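PDB 7CUJ: coiled-coil quantitatively-enriched protein 1 from Schizosaccharomyces pombe, which links telomeres to the meiotic centrosome, supports telomere clustering in meiotic prophase and is required for telomere length regulation and chromosome segregation. Local coordinates for residues K120-F125 / P160-C165; S184-Y189 / I204-L209; A20-M25 / K65-Y70. One frame throughout, in Å; residues are numbered along the deposited sequence.

Two strand pairings of one parallel sheet and one loop-on-helix contact, all within an internal part of the longer protein, make up the set. Interactions 1 and 2, centres about 9 Å apart, meet through neighbouring strands 121-126 and 184-188: Phe123 N and O probably bond to Ala185 O and Ile187 N. Both run on backbone hydrogen bonds; interaction 1, partly buried, adds an offset Phe-Trp stack and a sulfur-aromatic contact, and interaction 2, buried, a hydroxyl-hydroxyl bond and a phenylalanine edge on a valine. Interaction 3, buried and about 25 Å and 26 Å away between centres, relies on apolar packing alone. It still meets interaction 2, where Tyr189 OH probably bonds to Lys65 O.

Interaction 1 (K120-F125 / P160-C165); sequences KTFFLF and PAIWIC
Phe122 to Phe125 pair in parallel register with Ile162 to Cys165, the axes of the two short strands 4.5 Å apart at closest approach and 17° from parallel. The backbone ladder begins with a weak bond from Phe122 N to Ala161 O and continues with three firmer ones, Trp163 N to Phe122 O, Leu124 N to Trp163 O and Cys165 N to Leu124 O (2.6 Å), the last nearly along the C=O axis.

One face of the sheet carries Phe123, Phe125, Trp163 and Cys165. The Phe123 ring and the five-membered ring of Trp163 form an offset stack, planes 28° apart, in which Trp163 CD1 lies over the rim of the phenyl face, 3.9 Å from Phe123 CZ. Pro160 CG sits over the centre of a face of the indole. Farther along, Cys165 CB makes a CH-pi contact over one face of Phe125, while Cys165 SG approaches that ring obliquely, 3.7 Å from Phe125 CE2. With chi1 at -167°, SG points opposite the backbone N and reaches the phenyl group.

The opposite face carries Phe122, Ile162, Leu124 and Ile164. Phe122 CB rests on Ile162 CG1 at 3.6 Å, its ring meeting Phe111, and Leu124 CB touches both Ile162 CD1 and Ile164 CD1, with Leu124 and Ile164 lying alongside each other.

These are two inner parallel strands of an alpha/beta sheet. Helix 129-141 packs against Leu124 and Ile164, helix 170-173 against Phe123 and Phe125; strand 184-188 continues the sheet beyond 121-126, and strand 146-148 beyond 162-166.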
# COMPACT_ATOMS: atom_id res chain seq x y z
N LYS A 120 42.85 -24.58 -12.02
CA LYS A 120 42.56 -24.28 -10.62
C LYS A 120 41.10 -24.65 -10.36
O LYS A 120 40.27 -24.55 -11.25
CB LYS A 120 42.83 -22.80 -10.33
CG LYS A 120 42.72 -22.37 -8.87
CD LYS A 120 42.69 -20.86 -8.71
CE LYS A 120 43.19 -20.39 -7.36
NZ LYS A 120 43.19 -18.92 -7.26
N THR A 121 40.81 -25.07 -9.12
CA THR A 121 39.49 -25.54 -8.75
C THR A 121 38.65 -24.37 -8.23
O THR A 121 39.03 -23.72 -7.26
CB THR A 121 39.57 -26.69 -7.73
OG1 THR A 121 40.19 -26.19 -6.55
CG2 THR A 121 40.35 -27.88 -8.24
N PHE A 122 37.52 -24.10 -8.90
CA PHE A 122 36.62 -23.04 -8.48
C PHE A 122 35.63 -23.55 -7.43
O PHE A 122 35.18 -24.69 -7.49
CB PHE A 122 35.82 -22.48 -9.66
CG PHE A 122 36.58 -21.50 -10.52
CD1 PHE A 122 36.97 -20.27 -10.03
CD2 PHE A 122 36.88 -21.81 -11.84
CE1 PHE A 122 37.67 -19.37 -10.83
CE2 PHE A 122 37.57 -20.91 -12.64
CZ PHE A 122 37.96 -19.69 -12.13
N PHE A 123 35.32 -22.66 -6.48
CA PHE A 123 34.19 -22.81 -5.56
C PHE A 123 33.19 -21.70 -5.85
O PHE A 123 33.54 -20.52 -5.76
CB PHE A 123 34.66 -22.70 -4.11
CG PHE A 123 34.94 -24.01 -3.42
CD1 PHE A 123 33.92 -24.71 -2.79
CD2 PHE A 123 36.23 -24.53 -3.39
CE1 PHE A 123 34.19 -25.92 -2.16
CE2 PHE A 123 36.49 -25.73 -2.75
CZ PHE A 123 35.47 -26.42 -2.14
N LEU A 124 31.95 -22.08 -6.18
CA LEU A 124 30.88 -21.12 -6.38
C LEU A 124 29.82 -21.31 -5.30
O LEU A 124 29.32 -22.41 -5.10
CB LEU A 124 30.30 -21.27 -7.79
CG LEU A 124 29.20 -20.27 -8.15
CD1 LEU A 124 29.37 -19.75 -9.57
CD2 LEU A 124 27.81 -20.87 -7.97
N PHE A 125 29.49 -20.21 -4.61
CA PHE A 125 28.44 -20.21 -3.60
C PHE A 125 27.18 -19.57 -4.17
O PHE A 125 27.24 -18.54 -4.84
CB PHE A 125 28.92 -19.50 -2.33
CG PHE A 125 29.83 -20.33 -1.47
CD1 PHE A 125 31.20 -20.37 -1.72
CD2 PHE A 125 29.33 -21.07 -0.41
CE1 PHE A 125 32.04 -21.14 -0.93
CE2 PHE A 125 30.17 -21.84 0.38
CZ PHE A 125 31.53 -21.87 0.12
N PRO A 160 37.14 -31.06 -9.40
CA PRO A 160 36.45 -30.59 -10.61
C PRO A 160 36.95 -29.23 -11.10
O PRO A 160 37.76 -28.58 -10.44
CB PRO A 160 34.98 -30.46 -10.19
CG PRO A 160 34.86 -31.25 -8.91
CD PRO A 160 36.22 -31.13 -8.25
N ALA A 161 36.44 -28.81 -12.26
CA ALA A 161 36.72 -27.49 -12.81
C ALA A 161 36.01 -26.42 -11.97
O ALA A 161 36.54 -25.32 -11.83
CB ALA A 161 36.34 -27.43 -14.27
N ILE A 162 34.84 -26.75 -11.41
CA ILE A 162 34.09 -25.86 -10.53
C ILE A 162 33.14 -26.65 -9.64
O ILE A 162 32.31 -27.42 -10.13
CB ILE A 162 33.38 -24.73 -11.32
CG1 ILE A 162 32.58 -23.80 -10.41
CG2 ILE A 162 32.52 -25.29 -12.45
CD1 ILE A 162 32.28 -22.44 -11.01
N TRP A 163 33.26 -26.46 -8.32
CA TRP A 163 32.26 -26.88 -7.34
C TRP A 163 31.13 -25.86 -7.30
O TRP A 163 31.38 -24.66 -7.31
CB TRP A 163 32.89 -27.02 -5.95
CG TRP A 163 33.76 -28.22 -5.72
CD1 TRP A 163 35.12 -28.21 -5.56
CD2 TRP A 163 33.35 -29.59 -5.57
NE1 TRP A 163 35.58 -29.48 -5.34
CE2 TRP A 163 34.52 -30.35 -5.35
CE3 TRP A 163 32.12 -30.26 -5.63
CZ2 TRP A 163 34.50 -31.73 -5.17
CZ3 TRP A 163 32.10 -31.63 -5.46
CH2 TRP A 163 33.27 -32.36 -5.23
N ILE A 164 29.88 -26.35 -7.25
CA ILE A 164 28.71 -25.51 -7.02
C ILE A 164 28.18 -25.80 -5.62
O ILE A 164 27.67 -26.90 -5.37
CB ILE A 164 27.61 -25.74 -8.09
CG1 ILE A 164 28.13 -25.57 -9.52
CG2 ILE A 164 26.39 -24.87 -7.82
CD1 ILE A 164 28.73 -24.22 -9.82
N CYS A 165 28.27 -24.81 -4.73
CA CYS A 165 27.94 -25.00 -3.33
C CYS A 165 26.73 -24.16 -2.94
O CYS A 165 26.66 -22.96 -3.21
CB CYS A 165 29.13 -24.63 -2.44
SG CYS A 165 28.94 -25.18 -0.73

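Interaction 2 (S184-Y189 / I204-L209); sequences SATIFY and IQSLVL
Phe188 presents the edge of its ring to Val208, with Phe188 CE2 3.7 Å from Val208 CG1; Ile204 CD1 approaches the same ring near its plane, though Ile204 is poorly ordered. Val208 CG1 is anti to its backbone N (chi1 168°), which sends this methyl to the phenyl rim.

Closer to the start of the strand, the hydroxyls of Thr186 and Ser206 share a hydrogen bond, OG1 to OG 2.9 Å, in which either may be the donor. The bond extends the pairing from Thr186 back to the loop residue Ser206, ahead of strand 208-213. The backbone ladder is parallel: Thr186 N bonds to Leu207 O, Leu209 N to Thr186 O (2.7 Å, 173° at the hydrogen) and Phe188 N to Leu209 O, so both backbone polar atoms of Thr186 are held by the partner segment. Ile187 CG1 meets Leu209 CB at 4.1 Å, the two side chains crossing at a slant, and Ala185 CB touches Leu207 CD2.

Helix 191-200 links the two strands in a beta-alpha-beta unit. Strand 121-126 flanks 184-188, strand 11-16 borders 208-213, and helix 275-294 packs on Leu207.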
# COMPACT_ATOMS: atom_id res chain seq x y z
N SER A 184 42.65 -22.63 -5.08
CA SER A 184 41.19 -22.67 -5.04
C SER A 184 40.60 -21.26 -5.07
O SER A 184 40.74 -20.51 -4.10
CB SER A 184 40.68 -23.46 -3.86
OG SER A 184 41.05 -22.85 -2.63
N ALA A 185 39.93 -20.91 -6.18
CA ALA A 185 39.29 -19.61 -6.35
C ALA A 185 37.82 -19.70 -5.94
O ALA A 185 37.21 -20.76 -6.05
CB ALA A 185 39.47 -19.13 -7.77
N THR A 186 37.25 -18.57 -5.49
CA THR A 186 35.91 -18.54 -4.91
C THR A 186 35.04 -17.51 -5.62
O THR A 186 35.41 -16.34 -5.75
CB THR A 186 35.95 -18.26 -3.40
OG1 THR A 186 36.87 -19.17 -2.80
CG2 THR A 186 34.60 -18.42 -2.74
N ILE A 187 33.85 -17.95 -6.07
CA ILE A 187 32.87 -17.09 -6.71
C ILE A 187 31.59 -17.10 -5.88
O ILE A 187 31.06 -18.16 -5.54
CB ILE A 187 32.59 -17.53 -8.16
CG1 ILE A 187 33.88 -17.64 -8.99
CG2 ILE A 187 31.59 -16.59 -8.82
CD1 ILE A 187 33.75 -18.55 -10.19
N PHE A 188 31.08 -15.90 -5.58
CA PHE A 188 29.76 -15.76 -4.99
C PHE A 188 28.77 -15.39 -6.08
O PHE A 188 28.86 -14.32 -6.67
CB PHE A 188 29.79 -14.73 -3.85
CG PHE A 188 30.49 -15.25 -2.62
CD1 PHE A 188 29.77 -15.91 -1.63
CD2 PHE A 188 31.86 -15.13 -2.47
CE1 PHE A 188 30.41 -16.41 -0.51
CE2 PHE A 188 32.50 -15.63 -1.35
CZ PHE A 188 31.78 -16.27 -0.37
N TYR A 189 27.84 -16.32 -6.35
CA TYR A 189 26.82 -16.10 -7.36
C TYR A 189 25.96 -14.89 -6.97
O TYR A 189 25.52 -14.14 -7.84
CB TYR A 189 25.98 -17.36 -7.60
CG TYR A 189 24.90 -17.20 -8.63
CD1 TYR A 189 25.14 -17.47 -9.97
CD2 TYR A 189 23.63 -16.76 -8.28
CE1 TYR A 189 24.15 -17.32 -10.93
CE2 TYR A 189 22.63 -16.60 -9.23
CZ TYR A 189 22.89 -16.88 -10.56
OH TYR A 189 21.92 -16.73 -11.50
N ILE A 204 37.97 -16.10 4.54
CA ILE A 204 38.54 -17.10 3.65
C ILE A 204 39.88 -16.61 3.09
O ILE A 204 40.01 -15.44 2.72
CB ILE A 204 37.54 -17.46 2.52
CG1 ILE A 204 36.20 -17.94 3.09
CG2 ILE A 204 38.14 -18.49 1.57
CD1 ILE A 204 35.06 -17.90 2.10
N GLN A 205 40.86 -17.52 3.05
CA GLN A 205 42.14 -17.27 2.40
C GLN A 205 42.10 -17.82 0.98
O GLN A 205 42.58 -18.92 0.71
CB GLN A 205 43.28 -17.91 3.19
CG GLN A 205 43.76 -17.09 4.38
CD GLN A 205 45.09 -17.55 4.93
OE1 GLN A 205 45.50 -18.69 4.74
NE2 GLN A 205 45.77 -16.66 5.62
N SER A 206 41.50 -17.04 0.07
CA SER A 206 41.49 -17.34 -1.36
C SER A 206 40.96 -16.15 -2.15
O SER A 206 40.43 -15.20 -1.57
CB SER A 206 40.70 -18.59 -1.65
OG SER A 206 39.31 -18.39 -1.44
N LEU A 207 41.12 -16.21 -3.47
CA LEU A 207 40.56 -15.24 -4.40
C LEU A 207 39.03 -15.30 -4.32
O LEU A 207 38.44 -16.36 -4.50
CB LEU A 207 41.05 -15.58 -5.81
CG LEU A 207 40.53 -14.70 -6.94
CD1 LEU A 207 41.22 -13.34 -6.94
CD2 LEU A 207 40.71 -15.38 -8.29
N VAL A 208 38.41 -14.14 -4.05
CA VAL A 208 36.96 -14.03 -3.93
C VAL A 208 36.44 -13.12 -5.04
O VAL A 208 36.78 -11.93 -5.09
CB VAL A 208 36.53 -13.54 -2.54
CG1 VAL A 208 35.05 -13.16 -2.50
CG2 VAL A 208 36.83 -14.57 -1.46
N LEU A 209 35.61 -13.69 -5.91
CA LEU A 209 34.90 -12.96 -6.95
C LEU A 209 33.43 -12.86 -6.54
O LEU A 209 32.85 -13.83 -6.08
CB LEU A 209 35.03 -13.73 -8.27
CG LEU A 209 36.18 -13.32 -9.20
CD1 LEU A 209 37.49 -13.12 -8.44
CD2 LEU A 209 36.36 -14.35 -10.30

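Interaction 3 (A20-M25 / K65-Y70); sequences ALQRKM and KHPSLY
The Met25 methyl approaches the Tyr70 ring obliquely and touches this residue at CB, Met25 CE to Tyr70 CB 3.9 Å. The pyrrolidine ring of Pro67, by contrast, is the hub, touched by three side chains of helix 20-32. Met25 SD and Leu21 CD1 both reach Pro67 CB, each at 3.6 Å, while Gln22 lays its CG and amide nitrogen beside Pro67 CD, NE2 at 3.9 Å. Met25 crosses the proline at about a right angle, extended beyond CG (chi2 -174°), and this stretch lets its methyl pass on to Pro67 O, 3.5 Å from Met25 CE.

The Gln22 amide is occupied at both ends, NE2 on Ile63 O and OE1 on Ser19 N. An alanine here would remove that amide, and is likely to leave Ile63 O and Ser19 N without these partners and open a gap beside Pro67 CD.

Another protein chain of the assembly also packs on Leu21, Met25 and Tyr70. The motif is a short 3-10 turn, residues 67-69, that begins one residue, His66, after the end of helix 47-65; Pro67, which opens the turn, docks on one side of helix 20-32.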
# COMPACT_ATOMS: atom_id res chain seq x y z
N ALA A 20 15.89 -6.89 -19.01
CA ALA A 20 14.67 -6.09 -19.05
C ALA A 20 13.63 -6.66 -18.09
O ALA A 20 12.94 -5.91 -17.41
CB ALA A 20 14.15 -6.00 -20.46
N LEU A 21 13.56 -8.00 -18.03
CA LEU A 21 12.64 -8.74 -17.18
C LEU A 21 12.91 -8.41 -15.71
O LEU A 21 11.98 -8.13 -14.95
CB LEU A 21 12.83 -10.24 -17.43
CG LEU A 21 11.64 -11.17 -17.15
CD1 LEU A 21 12.13 -12.58 -16.86
CD2 LEU A 21 10.75 -10.67 -16.03
N GLN A 22 14.19 -8.48 -15.32
CA GLN A 22 14.60 -8.27 -13.94
C GLN A 22 14.23 -6.85 -13.50
O GLN A 22 13.80 -6.65 -12.37
CB GLN A 22 16.10 -8.51 -13.79
CG GLN A 22 16.47 -9.97 -13.58
CD GLN A 22 17.97 -10.20 -13.57
OE1 GLN A 22 18.70 -9.70 -14.42
NE2 GLN A 22 18.44 -10.98 -12.61
N ARG A 23 14.41 -5.88 -14.41
CA ARG A 23 14.13 -4.48 -14.12
C ARG A 23 12.63 -4.27 -13.94
O ARG A 23 12.21 -3.57 -13.02
CB ARG A 23 14.69 -3.58 -15.22
CG ARG A 23 16.21 -3.49 -15.21
CD ARG A 23 16.78 -3.45 -16.61
NE ARG A 23 17.42 -2.18 -16.91
CZ ARG A 23 18.70 -2.03 -17.21
NH1 ARG A 23 19.50 -3.08 -17.27
NH2 ARG A 23 19.18 -0.82 -17.46
N LYS A 24 11.84 -4.89 -14.83
CA LYS A 24 10.39 -4.84 -14.74
C LYS A 24 9.96 -5.36 -13.37
O LYS A 24 9.14 -4.74 -12.70
CB LYS A 24 9.75 -5.71 -15.81
CG LYS A 24 9.64 -5.09 -17.20
CD LYS A 24 8.83 -5.97 -18.11
CE LYS A 24 9.14 -5.76 -19.58
NZ LYS A 24 8.82 -6.98 -20.37
N MET A 25 10.55 -6.50 -12.97
CA MET A 25 10.20 -7.16 -11.73
C MET A 25 10.55 -6.29 -10.54
O MET A 25 9.79 -6.22 -9.57
CB MET A 25 10.91 -8.51 -11.62
CG MET A 25 10.24 -9.61 -12.40
SD MET A 25 11.04 -11.20 -12.09
CE MET A 25 9.70 -12.32 -12.47
N LYS A 65 19.00 -13.10 -8.17
CA LYS A 65 19.52 -14.44 -8.38
C LYS A 65 19.08 -14.93 -9.75
O LYS A 65 19.92 -15.14 -10.63
CB LYS A 65 19.08 -15.40 -7.27
CG LYS A 65 19.78 -15.21 -5.94
CD LYS A 65 19.20 -16.08 -4.84
CE LYS A 65 19.10 -15.35 -3.52
NZ LYS A 65 18.48 -16.19 -2.47
N HIS A 66 17.77 -15.08 -9.94
CA HIS A 66 17.20 -15.41 -11.23
C HIS A 66 15.71 -15.09 -11.25
O HIS A 66 14.99 -15.48 -10.33
CB HIS A 66 17.44 -16.89 -11.58
CG HIS A 66 17.48 -17.15 -13.04
ND1 HIS A 66 18.66 -17.39 -13.71
CD2 HIS A 66 16.50 -17.18 -13.98
CE1 HIS A 66 18.41 -17.59 -14.99
NE2 HIS A 66 17.09 -17.46 -15.18
N PRO A 67 15.20 -14.39 -12.29
CA PRO A 67 13.77 -14.07 -12.37
C PRO A 67 12.86 -15.30 -12.43
O PRO A 67 11.70 -15.22 -12.05
CB PRO A 67 13.65 -13.22 -13.64
CG PRO A 67 14.90 -13.54 -14.44
CD PRO A 67 15.97 -13.83 -13.41
N SER A 68 13.41 -16.43 -12.89
CA SER A 68 12.63 -17.64 -13.08
C SER A 68 12.30 -18.33 -11.75
O SER A 68 11.61 -19.35 -11.74
CB SER A 68 13.29 -18.58 -14.06
OG SER A 68 14.45 -19.16 -13.49
N LEU A 69 12.76 -17.75 -10.64
CA LEU A 69 12.29 -18.14 -9.32
C LEU A 69 10.80 -17.80 -9.17
O LEU A 69 10.17 -18.24 -8.21
CB LEU A 69 13.12 -17.47 -8.22
CG LEU A 69 14.56 -17.94 -8.04
CD1 LEU A 69 15.22 -17.24 -6.86
CD2 LEU A 69 14.64 -19.45 -7.85
N TYR A 70 10.25 -17.02 -10.11
CA TYR A 70 8.84 -16.65 -10.11
C TYR A 70 8.12 -17.25 -11.32
O TYR A 70 7.04 -16.80 -11.69
CB TYR A 70 8.65 -15.14 -9.95
CG TYR A 70 9.15 -14.63 -8.63
CD1 TYR A 70 8.42 -14.81 -7.47
CD2 TYR A 70 10.40 -14.03 -8.53
CE1 TYR A 70 8.89 -14.37 -6.24
CE2 TYR A 70 10.88 -13.59 -7.31
CZ TYR A 70 10.13 -13.77 -6.16
OH TYR A 70 10.61 -13.35 -4.95